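Possible flavin reductase (Haemophilus somnus 129PT, PDB 2R0X) probably binds FMN and reduces flavins with NADPH, as expected of a split-barrel flavin reductase-like protein. Local coordinates at residues 30-38 and 51-62; 66-77 and 109-120. All coordinates share one frame; numbering follows the deposited sequence.

Contact 1 of 2, residues 30-38 and 51-62. With SO4 (sulfate ion), chain H; SO4 (sulfate ion), chain I; ACT (acetate ion), chain F; ACT (acetate ion), chain B.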
loop_
_atom_site.group_PDB
_atom_site.type_symbol
_atom_site.label_atom_id
_atom_site.label_comp_id
_atom_site.label_asym_id
_atom_site.label_seq_id
_atom_site.Cartn_x
_atom_site.Cartn_y
_atom_site.Cartn_z
ATOM N N GLN A 30 -23.915 -0.204 -10.149
ATOM C CA GLN A 30 -22.495 0.081 -9.834
ATOM C C GLN A 30 -22.243 0.340 -8.335
ATOM O O GLN A 30 -23.088 0.890 -7.637
ATOM C CB GLN A 30 -21.983 1.290 -10.627
ATOM C CG GLN A 30 -22.238 1.268 -12.156
ATOM C CD GLN A 30 -22.129 2.679 -12.863
ATOM O OE1 GLN A 30 -21.357 2.867 -13.835
ATOM N NE2 GLN A 30 -22.930 3.644 -12.398
ATOM N N HIS A 31 -21.067 -0.070 -7.865
ATOM C CA HIS A 31 -20.699 0.077 -6.450
ATOM C C HIS A 31 -19.244 0.483 -6.410
ATOM O O HIS A 31 -18.445 -0.006 -7.189
ATOM C CB HIS A 31 -20.890 -1.230 -5.679
ATOM C CG HIS A 31 -22.271 -1.750 -5.807
ATOM N ND1 HIS A 31 -23.313 -1.302 -5.035
ATOM C CD2 HIS A 31 -22.803 -2.620 -6.688
ATOM C CE1 HIS A 31 -24.426 -1.913 -5.397
ATOM N NE2 HIS A 31 -24.141 -2.727 -6.398
ATOM N N GLY A 32 -18.893 1.343 -5.489
ATOM C CA GLY A 32 -17.468 1.634 -5.332
ATOM C C GLY A 32 -17.183 2.329 -4.035
ATOM O O GLY A 32 -18.089 2.745 -3.325
ATOM N N PHE A 33 -15.901 2.491 -3.740
ATOM C CA PHE A 33 -15.438 3.143 -2.530
ATOM C C PHE A 33 -14.030 3.682 -2.735
ATOM O O PHE A 33 -13.242 3.131 -3.463
ATOM C CB PHE A 33 -15.499 2.208 -1.300
ATOM C CG PHE A 33 -14.549 1.036 -1.352
ATOM C CD1 PHE A 33 -14.882 -0.115 -2.036
ATOM C CD2 PHE A 33 -13.317 1.044 -0.693
ATOM C CE1 PHE A 33 -14.046 -1.201 -2.090
ATOM C CE2 PHE A 33 -12.464 -0.096 -0.763
ATOM C CZ PHE A 33 -12.849 -1.190 -1.468
ATOM N N THR A 34 -13.734 4.759 -2.014
ATOM C CA THR A 34 -12.379 5.328 -1.991
ATOM C C THR A 34 -11.478 4.474 -1.108
ATOM O O THR A 34 -11.864 4.127 0.015
ATOM C CB THR A 34 -12.415 6.773 -1.519
ATOM O OG1 THR A 34 -13.267 7.491 -2.396
ATOM C CG2 THR A 34 -11.031 7.416 -1.527
ATOM N N ALA A 35 -10.273 4.191 -1.591
ATOM C CA ALA A 35 -9.288 3.404 -0.831
ATOM C C ALA A 35 -7.904 3.978 -0.973
ATOM O O ALA A 35 -7.507 4.445 -2.032
ATOM C CB ALA A 35 -9.265 1.969 -1.350
ATOM N N SER A 36 -7.148 3.866 0.108
ATOM C CA SER A 36 -5.711 4.095 0.070
ATOM C C SER A 36 -4.898 2.804 0.272
ATOM O O SER A 36 -3.712 2.739 -0.113
ATOM C CB SER A 36 -5.300 5.104 1.135
ATOM O OG SER A 36 -5.860 4.762 2.397
ATOM N N ALA A 37 -5.503 1.786 0.887
ATOM C CA ALA A 37 -4.792 0.542 1.269
ATOM C C ALA A 37 -4.823 -0.429 0.086
ATOM O O ALA A 37 -5.569 -1.407 0.080
ATOM C CB ALA A 37 -5.390 -0.036 2.530
ATOM N N VAL A 38 -4.003 -0.088 -0.907
ATOM C CA VAL A 38 -3.869 -0.788 -2.169
ATOM C C VAL A 38 -2.372 -0.851 -2.455
ATOM O O VAL A 38 -1.677 0.154 -2.396
ATOM C CB VAL A 38 -4.606 -0.013 -3.295
ATOM C CG1 VAL A 38 -4.370 -0.692 -4.621
ATOM C CG2 VAL A 38 -6.053 0.162 -2.987
ATOM N N CYS A 51 -7.390 -3.643 0.586
ATOM C CA CYS A 51 -7.982 -3.888 1.894
ATOM C C CYS A 51 -9.381 -3.234 1.941
ATOM O O CYS A 51 -9.583 -2.141 1.411
ATOM C CB CYS A 51 -7.095 -3.409 3.023
ATOM S SG CYS A 51 -5.491 -4.133 3.069
ATOM N N ILE A 52 -10.342 -3.931 2.523
ATOM C CA ILE A 52 -11.730 -3.501 2.537
ATOM C C ILE A 52 -12.253 -3.766 3.941
ATOM O O ILE A 52 -11.950 -4.797 4.569
ATOM C CB ILE A 52 -12.587 -4.194 1.440
ATOM C CG1 ILE A 52 -13.959 -3.522 1.298
ATOM C CG2 ILE A 52 -12.646 -5.687 1.671
ATOM C CD1 ILE A 52 -14.742 -4.011 0.071
ATOM N N ASN A 53 -13.073 -2.833 4.428
ATOM C CA ASN A 53 -13.769 -3.017 5.684
ATOM C C ASN A 53 -14.911 -4.004 5.456
ATOM O O ASN A 53 -15.798 -3.751 4.638
ATOM C CB ASN A 53 -14.276 -1.678 6.253
ATOM C CG ASN A 53 -14.774 -1.824 7.691
ATOM O OD1 ASN A 53 -15.546 -2.709 7.996
ATOM N ND2 ASN A 53 -14.308 -0.939 8.576
ATOM N N SER A 54 -14.890 -5.130 6.159
ATOM C CA SER A 54 -15.892 -6.165 5.923
ATOM C C SER A 54 -17.266 -5.833 6.463
ATOM O O SER A 54 -18.213 -6.567 6.232
ATOM C CB SER A 54 -15.451 -7.526 6.396
ATOM O OG SER A 54 -15.269 -7.485 7.769
ATOM N N ASN A 55 -17.374 -4.699 7.126
ATOM C CA ASN A 55 -18.631 -4.196 7.622
ATOM C C ASN A 55 -19.196 -3.084 6.758
ATOM O O ASN A 55 -20.284 -2.586 7.047
ATOM C CB ASN A 55 -18.446 -3.679 9.053
ATOM C CG ASN A 55 -17.793 -4.712 9.946
ATOM O OD1 ASN A 55 -18.457 -5.667 10.318
ATOM N ND2 ASN A 55 -16.454 -4.579 10.213
ATOM N N ALA A 56 -18.467 -2.667 5.726
ATOM C CA ALA A 56 -18.871 -1.564 4.901
ATOM C C ALA A 56 -20.037 -1.940 4.009
ATOM O O ALA A 56 -20.153 -3.080 3.590
ATOM C CB ALA A 56 -17.702 -1.112 4.048
ATOM N N ARG A 57 -20.840 -0.947 3.655
ATOM C CA ARG A 57 -21.898 -1.134 2.691
ATOM C C ARG A 57 -21.375 -1.785 1.421
ATOM O O ARG A 57 -22.021 -2.681 0.864
ATOM C CB ARG A 57 -22.516 0.238 2.412
ATOM C CG ARG A 57 -23.481 0.249 1.275
ATOM C CD ARG A 57 -24.139 1.596 1.136
ATOM N NE ARG A 57 -23.154 2.631 0.828
ATOM C CZ ARG A 57 -23.457 3.878 0.537
ATOM N NH1 ARG A 57 -24.718 4.230 0.428
ATOM N NH2 ARG A 57 -22.483 4.745 0.316
ATOM N N ALA A 58 -20.195 -1.376 0.980
ATOM C CA ALA A 58 -19.555 -1.883 -0.209
ATOM C C ALA A 58 -19.333 -3.398 -0.224
ATOM O O ALA A 58 -19.337 -4.039 -1.281
ATOM C CB ALA A 58 -18.174 -1.155 -0.444
ATOM N N TYR A 59 -19.031 -3.953 0.938
ATOM C CA TYR A 59 -18.332 -5.224 1.038
ATOM C C TYR A 59 -19.005 -6.380 0.316
ATOM O O TYR A 59 -18.371 -7.093 -0.446
ATOM C CB TYR A 59 -18.134 -5.568 2.493
ATOM C CG TYR A 59 -17.485 -6.896 2.698
ATOM C CD1 TYR A 59 -16.155 -7.096 2.456
ATOM C CD2 TYR A 59 -18.194 -7.916 3.256
ATOM C CE1 TYR A 59 -15.560 -8.338 2.735
ATOM C CE2 TYR A 59 -17.645 -9.148 3.526
ATOM C CZ TYR A 59 -16.320 -9.360 3.276
ATOM O OH TYR A 59 -15.796 -10.607 3.573
ATOM N N GLU A 60 -20.278 -6.611 0.574
ATOM C CA GLU A 60 -20.868 -7.823 0.021
ATOM C C GLU A 60 -21.007 -7.784 -1.513
ATOM O O GLU A 60 -21.111 -8.847 -2.135
ATOM C CB GLU A 60 -22.196 -8.173 0.698
ATOM C CG GLU A 60 -22.050 -8.558 2.169
ATOM C CD GLU A 60 -21.310 -9.881 2.431
ATOM O OE1 GLU A 60 -21.027 -10.656 1.501
ATOM O OE2 GLU A 60 -21.019 -10.153 3.610
ATOM N N HIS A 61 -20.974 -6.593 -2.120
ATOM C CA HIS A 61 -20.986 -6.506 -3.559
ATOM C C HIS A 61 -19.700 -7.057 -4.158
ATOM O O HIS A 61 -19.689 -7.740 -5.163
ATOM C CB HIS A 61 -21.200 -5.027 -3.971
ATOM C CG HIS A 61 -22.441 -4.402 -3.370
ATOM N ND1 HIS A 61 -23.714 -4.755 -3.768
ATOM C CD2 HIS A 61 -22.604 -3.470 -2.401
ATOM C CE1 HIS A 61 -24.602 -4.073 -3.064
ATOM N NE2 HIS A 61 -23.958 -3.278 -2.234
ATOM N N PHE A 62 -18.584 -6.822 -3.477
ATOM C CA PHE A 62 -17.297 -7.331 -3.912
ATOM C C PHE A 62 -17.225 -8.855 -3.707
ATOM O O PHE A 62 -16.724 -9.585 -4.542
ATOM C CB PHE A 62 -16.161 -6.557 -3.218
ATOM C CG PHE A 62 -16.056 -5.157 -3.735
ATOM C CD1 PHE A 62 -15.276 -4.852 -4.821
ATOM C CD2 PHE A 62 -16.869 -4.161 -3.195
ATOM C CE1 PHE A 62 -15.226 -3.526 -5.328
ATOM C CE2 PHE A 62 -16.890 -2.850 -3.753
ATOM C CZ PHE A 62 -16.026 -2.544 -4.768
HETATM S S SO4 H . -19.460 2.323 1.027
HETATM O O1 SO4 H . -20.534 1.897 0.132
HETATM O O2 SO4 H . -18.958 1.235 1.767
HETATM O O3 SO4 H . -20.101 3.352 1.815
HETATM O O4 SO4 H . -18.412 2.983 0.242
HETATM S S SO4 I . -26.023 -0.066 -1.745
HETATM O O1 SO4 I . -26.498 -0.567 -3.044
HETATM O O2 SO4 I . -25.394 -1.169 -1.007
HETATM O O3 SO4 I . -27.177 0.450 -0.984
HETATM O O4 SO4 I . -25.105 1.045 -1.995
HETATM C C ACT F . -25.155 -6.517 -6.525
HETATM O O ACT F . -25.766 -6.417 -5.476
HETATM O OXT ACT F . -25.044 -5.443 -7.116
HETATM C CH3 ACT F . -24.778 -7.843 -7.123
HETATM C C ACT B . -12.282 1.590 6.615
HETATM O O ACT B . -11.199 1.291 6.067
HETATM O OXT ACT B . -12.342 1.458 7.854
HETATM C CH3 ACT B . -13.476 2.021 5.827
#
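At one end of a beta hairpin in the split barrel, where strand 46-53 gives way to the start of helix 59-65, the side chains of H31 and H61 stack face to face. Their imidazole centroids lie 3.5 Å apart with the planes only 12° off parallel, and H61 CB adds a CH-pi contact over the H31 ring. Anions hold both rings by their rims: H31 NE2 and H61 ND1 donate to the two oxygens of one acetate, while H61 NE2 donates to O2 of a sulfate at 2.8 Å.

F33, two residues along the strand and also directed at the helix, makes the apolar half. Its CG sits between the backbone N and the carbonyl carbon (chi1 67°), which turns the ring edge toward the face of F62 in an offset edge-to-face pair, F33 CE1 lying 3.6 Å from F62 CZ. I52 CD1 and A58 CB approach the same ring obliquely. A second sulfate accepts from A58 N (3.0 Å to its O2) and from R57 NE (2.8 Å to its O1), and R93 NH1 donates to one of the two sulfates. These anions, probably from the crystallisation liquor, are consistent with an anion-binding pocket in this FMN-binding family. Farther along the hairpin, A37, centre of an inverse gamma turn, accepts from C51 N at its O (2.9 Å).

Contact 2 of 2, residues 66-77 and 109-120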
loop_
_atom_site.group_PDB
_atom_site.type_symbol
_atom_site.label_atom_id
_atom_site.label_comp_id
_atom_site.label_asym_id
_atom_site.label_seq_id
_atom_site.Cartn_x
_atom_site.Cartn_y
_atom_site.Cartn_z
ATOM N N ARG A 66 -16.876 -10.796 -7.210
ATOM C CA ARG A 66 -15.528 -11.333 -7.347
ATOM C C ARG A 66 -14.672 -10.749 -8.469
ATOM O O ARG A 66 -13.697 -11.365 -8.925
ATOM C CB ARG A 66 -15.557 -12.848 -7.352
ATOM C CG ARG A 66 -16.065 -13.390 -6.026
ATOM C CD ARG A 66 -15.155 -13.093 -4.829
ATOM N NE ARG A 66 -13.882 -13.785 -4.939
ATOM C CZ ARG A 66 -13.665 -15.009 -4.468
ATOM N NH1 ARG A 66 -14.583 -15.673 -3.788
ATOM N NH2 ARG A 66 -12.502 -15.572 -4.712
ATOM N N VAL A 67 -14.986 -9.498 -8.812
ATOM C CA VAL A 67 -14.162 -8.692 -9.700
ATOM C C VAL A 67 -14.151 -7.285 -9.149
ATOM O O VAL A 67 -15.099 -6.894 -8.446
ATOM C CB VAL A 67 -14.703 -8.699 -11.153
ATOM C CG1 VAL A 67 -14.508 -10.106 -11.795
ATOM C CG2 VAL A 67 -16.149 -8.251 -11.237
ATOM N N LEU A 68 -13.103 -6.529 -9.452
ATOM C CA LEU A 68 -13.062 -5.123 -9.079
ATOM C C LEU A 68 -12.151 -4.409 -10.064
ATOM O O LEU A 68 -11.300 -4.993 -10.704
ATOM C CB LEU A 68 -12.620 -4.926 -7.630
ATOM C CG LEU A 68 -11.269 -5.396 -7.156
ATOM C CD1 LEU A 68 -10.145 -4.491 -7.615
ATOM C CD2 LEU A 68 -11.262 -5.437 -5.638
HETATM N N MSE A 69 -12.323 -3.089 -10.090
HETATM C CA MSE A 69 -11.444 -2.169 -10.809
HETATM C C MSE A 69 -10.778 -1.242 -9.805
HETATM O O MSE A 69 -11.488 -0.637 -8.990
HETATM C CB MSE A 69 -12.286 -1.340 -11.766
HETATM C CG MSE A 69 -11.504 -0.316 -12.576
HETATM SE SE MSE A 69 -10.576 -0.961 -14.129
HETATM C CE MSE A 69 -12.205 -1.511 -15.063
ATOM N N VAL A 70 -9.454 -1.128 -9.856
ATOM C CA VAL A 70 -8.749 -0.101 -9.094
ATOM C C VAL A 70 -8.557 1.088 -10.036
ATOM O O VAL A 70 -7.859 0.980 -11.028
ATOM C CB VAL A 70 -7.397 -0.583 -8.553
ATOM C CG1 VAL A 70 -6.661 0.535 -7.839
ATOM C CG2 VAL A 70 -7.632 -1.765 -7.582
ATOM N N ASN A 71 -9.204 2.199 -9.703
ATOM C CA ASN A 71 -9.076 3.450 -10.473
ATOM C C ASN A 71 -8.223 4.443 -9.693
ATOM O O ASN A 71 -8.711 5.049 -8.716
ATOM C CB ASN A 71 -10.481 4.044 -10.698
ATOM C CG ASN A 71 -11.391 3.118 -11.446
ATOM O OD1 ASN A 71 -11.264 2.957 -12.666
ATOM N ND2 ASN A 71 -12.320 2.498 -10.737
ATOM N N THR A 72 -6.966 4.520 -10.060
ATOM C CA THR A 72 -6.027 5.400 -9.345
ATOM C C THR A 72 -6.243 6.840 -9.805
ATOM O O THR A 72 -6.395 7.077 -11.007
ATOM C CB THR A 72 -4.600 4.935 -9.627
ATOM O OG1 THR A 72 -4.461 3.559 -9.292
ATOM C CG2 THR A 72 -3.564 5.796 -8.826
ATOM N N LEU A 73 -6.346 7.767 -8.865
ATOM C CA LEU A 73 -6.825 9.110 -9.151
ATOM C C LEU A 73 -5.711 10.083 -9.523
ATOM O O LEU A 73 -4.605 10.040 -8.980
ATOM C CB LEU A 73 -7.604 9.655 -7.960
ATOM C CG LEU A 73 -8.847 8.878 -7.527
ATOM C CD1 LEU A 73 -9.576 9.625 -6.462
ATOM C CD2 LEU A 73 -9.763 8.523 -8.692
ATOM N N THR A 74 -6.067 10.992 -10.426
ATOM C CA THR A 74 -5.215 12.131 -10.743
ATOM C C THR A 74 -5.385 13.209 -9.675
ATOM O O THR A 74 -6.336 13.238 -8.895
ATOM C CB THR A 74 -5.536 12.782 -12.099
ATOM O OG1 THR A 74 -6.749 13.499 -11.956
ATOM C CG2 THR A 74 -5.626 11.758 -13.256
ATOM N N ALA A 75 -4.478 14.177 -9.710
ATOM C CA ALA A 75 -4.474 15.324 -8.785
ATOM C C ALA A 75 -5.726 16.138 -8.914
ATOM O O ALA A 75 -6.045 16.882 -7.985
ATOM C CB ALA A 75 -3.229 16.193 -9.010
ATOM N N GLU A 76 -6.427 16.033 -10.054
ATOM C CA GLU A 76 -7.641 16.779 -10.315
ATOM C C GLU A 76 -8.884 16.124 -9.769
ATOM O O GLU A 76 -9.972 16.709 -9.860
ATOM C CB GLU A 76 -7.805 16.989 -11.824
ATOM C CG GLU A 76 -6.763 17.910 -12.440
ATOM C CD GLU A 76 -5.376 17.304 -12.545
ATOM O OE1 GLU A 76 -5.201 16.143 -12.951
ATOM O OE2 GLU A 76 -4.396 18.005 -12.194
ATOM N N GLN A 77 -8.783 14.926 -9.186
ATOM C CA GLN A 77 -9.954 14.146 -8.790
ATOM C C GLN A 77 -10.188 14.056 -7.283
ATOM O O GLN A 77 -10.771 13.106 -6.780
ATOM C CB GLN A 77 -9.855 12.745 -9.423
ATOM C CG GLN A 77 -10.041 12.812 -10.921
ATOM C CD GLN A 77 -9.807 11.496 -11.633
ATOM O OE1 GLN A 77 -8.817 10.792 -11.417
ATOM N NE2 GLN A 77 -10.692 11.168 -12.598
ATOM N N LEU A 109 -13.128 4.249 -14.435
ATOM C CA LEU A 109 -13.213 5.682 -14.337
ATOM C C LEU A 109 -12.439 6.301 -15.500
ATOM O O LEU A 109 -11.228 6.116 -15.649
ATOM C CB LEU A 109 -12.564 6.128 -13.008
ATOM C CG LEU A 109 -12.466 7.655 -12.777
ATOM C CD1 LEU A 109 -13.820 8.308 -12.857
ATOM C CD2 LEU A 109 -11.815 7.906 -11.446
ATOM N N GLN A 110 -13.153 7.087 -16.299
ATOM C CA GLN A 110 -12.542 7.898 -17.328
ATOM C C GLN A 110 -11.679 9.007 -16.720
ATOM O O GLN A 110 -12.009 9.569 -15.667
ATOM C CB GLN A 110 -13.641 8.469 -18.242
ATOM C CG GLN A 110 -14.309 7.399 -19.097
ATOM C CD GLN A 110 -13.360 6.771 -20.078
ATOM O OE1 GLN A 110 -12.635 7.475 -20.759
ATOM N NE2 GLN A 110 -13.337 5.453 -20.143
ATOM N N ASP A 111 -10.618 9.354 -17.452
ATOM C CA ASP A 111 -9.716 10.413 -17.020
ATOM C C ASP A 111 -8.981 10.094 -15.709
ATOM O O ASP A 111 -8.495 10.997 -15.047
ATOM C CB ASP A 111 -10.464 11.773 -16.915
ATOM C CG ASP A 111 -9.663 12.983 -17.382
ATOM O OD1 ASP A 111 -8.577 12.826 -17.968
ATOM O OD2 ASP A 111 -10.158 14.117 -17.141
ATOM N N ALA A 112 -8.879 8.826 -15.361
ATOM C CA ALA A 112 -8.110 8.409 -14.202
ATOM C C ALA A 112 -6.614 8.376 -14.510
ATOM O O ALA A 112 -6.176 8.373 -15.650
ATOM C CB ALA A 112 -8.563 7.038 -13.731
ATOM N N LEU A 113 -5.789 8.273 -13.478
ATOM C CA LEU A 113 -4.367 8.126 -13.634
ATOM C C LEU A 113 -4.006 6.734 -14.175
ATOM O O LEU A 113 -3.139 6.581 -15.027
ATOM C CB LEU A 113 -3.651 8.385 -12.323
ATOM C CG LEU A 113 -2.141 8.546 -12.397
ATOM C CD1 LEU A 113 -1.838 9.927 -12.949
ATOM C CD2 LEU A 113 -1.508 8.346 -11.017
ATOM N N ILE A 114 -4.652 5.713 -13.612
ATOM C CA ILE A 114 -4.411 4.311 -13.964
ATOM C C ILE A 114 -5.690 3.552 -13.688
ATOM O O ILE A 114 -6.406 3.902 -12.765
ATOM C CB ILE A 114 -3.270 3.632 -13.094
ATOM C CG1 ILE A 114 -2.230 4.627 -12.559
ATOM C CG2 ILE A 114 -2.612 2.540 -13.900
ATOM C CD1 ILE A 114 -1.322 4.050 -11.491
ATOM N N ASN A 115 -5.934 2.504 -14.460
ATOM C CA ASN A 115 -7.063 1.627 -14.270
ATOM C C ASN A 115 -6.599 0.172 -14.311
ATOM O O ASN A 115 -6.036 -0.253 -15.315
ATOM C CB ASN A 115 -8.152 1.837 -15.341
ATOM C CG ASN A 115 -8.535 3.316 -15.536
ATOM O OD1 ASN A 115 -7.976 3.992 -16.409
ATOM N ND2 ASN A 115 -9.503 3.797 -14.766
ATOM N N PHE A 116 -6.783 -0.552 -13.216
ATOM C CA PHE A 116 -6.425 -1.967 -13.140
ATOM C C PHE A 116 -7.688 -2.788 -12.954
ATOM O O PHE A 116 -8.353 -2.689 -11.944
ATOM C CB PHE A 116 -5.530 -2.252 -11.933
ATOM C CG PHE A 116 -4.276 -1.438 -11.816
ATOM C CD1 PHE A 116 -4.272 -0.229 -11.152
ATOM C CD2 PHE A 116 -3.089 -1.911 -12.299
ATOM C CE1 PHE A 116 -3.083 0.490 -10.976
ATOM C CE2 PHE A 116 -1.894 -1.194 -12.088
ATOM C CZ PHE A 116 -1.933 0.002 -11.434
ATOM N N ASP A 117 -8.048 -3.574 -13.978
ATOM C CA ASP A 117 -9.258 -4.424 -13.911
ATOM C C ASP A 117 -8.836 -5.804 -13.436
ATOM O O ASP A 117 -7.892 -6.338 -13.965
ATOM C CB ASP A 117 -9.903 -4.507 -15.310
ATOM C CG ASP A 117 -11.369 -4.880 -15.241
ATOM O OD1 ASP A 117 -11.914 -4.971 -14.129
ATOM O OD2 ASP A 117 -11.968 -5.063 -16.329
ATOM N N CYS A 118 -9.526 -6.296 -12.415
ATOM C CA CYS A 118 -9.058 -7.439 -11.653
ATOM C C CYS A 118 -10.129 -8.459 -11.340
ATOM O O CYS A 118 -11.307 -8.182 -11.214
ATOM C CB CYS A 118 -8.504 -6.960 -10.306
ATOM S SG CYS A 118 -7.218 -5.692 -10.342
ATOM N N GLU A 119 -9.625 -9.684 -11.188
ATOM C CA GLU A 119 -10.387 -10.776 -10.609
ATOM C C GLU A 119 -9.977 -10.951 -9.163
ATOM O O GLU A 119 -8.787 -10.946 -8.862
ATOM C CB GLU A 119 -10.111 -12.085 -11.373
ATOM C CG GLU A 119 -10.683 -12.059 -12.797
ATOM C CD GLU A 119 -10.244 -13.187 -13.694
ATOM O OE1 GLU A 119 -9.355 -13.991 -13.325
ATOM O OE2 GLU A 119 -10.783 -13.213 -14.829
ATOM N N ILE A 120 -10.954 -11.112 -8.264
ATOM C CA ILE A 120 -10.648 -11.274 -6.821
ATOM C C ILE A 120 -10.442 -12.757 -6.652
ATOM O O ILE A 120 -11.390 -13.524 -6.491
ATOM C CB ILE A 120 -11.780 -10.755 -5.938
ATOM C CG1 ILE A 120 -12.077 -9.272 -6.220
ATOM C CG2 ILE A 120 -11.440 -10.965 -4.439
ATOM C CD1 ILE A 120 -13.217 -8.705 -5.463
HETATM O O HOH W 1 -8.403 13.568 -14.168
#
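The F116 ring meets the neighbouring strand by its edge, with T72 OG1 in the ring plane 3.8 Å from F116 CE1, while the R66 guanidinium presents its edge to the backbone of I120. Strands 67-72 and 114-120 form an antiparallel pair of the split barrel. V70 and F116 exchange two backbone hydrogen bonds, as do L68 and C118. L68, V70, T72, F116 and C118 share one face of the sheet, where strand 46-53 packs against V70, F116 and C118; T72 OG1 is itself bonded to H20.

On the face of M69, N71, N115 and D117, selenomethionine M69 bends at its last two torsions and brings CE to within 3.5 Å of D117 CG, a carboxylate bonded to T103 and T104. N71 OD1 accepts two donors from different directions. N115 ND2 comes in the carbonyl plane on a lone pair at 2.9 Å, the two amide planes 70° apart, whereas L109 N reaches OD1 from above that plane. N115 ND2 also donates to L109 O, tying the turn at 109-112 back to the strand.

A classic beta bulge puts L113 and I114 both opposite T72, with L113 N 2.8 Å from T72 O and I114 N bonded to it only weakly. At the other end, bends at chi2 and chi3 fold R66 back on I120, where its NE and NH2 both donate side-on to I120 O, each at 2.9 Å, from the same face of the carbonyl plane.

How the contacts relate
In this split barrel the chemistry differs with burial. Contact 2 is the buried one, two strands paired edge to edge through regular backbone bonds, with the side chains of N71 and D117 hydrogen-bonded within; contact 1 is only partly buried and joins a hairpin to a helix largely by rings and anions, with one backbone bond. The two are in series along the chain, and helix 59-65 is followed by strand 67-72. They also touch: F62, which receives the F33 edge in contact 1, packs on L68 and I120 of contact 2, and V38 meets V70. Both reach the same curled sheet and the second subunit, through A37 and C51 in one and L113, I114 and F116 in the other.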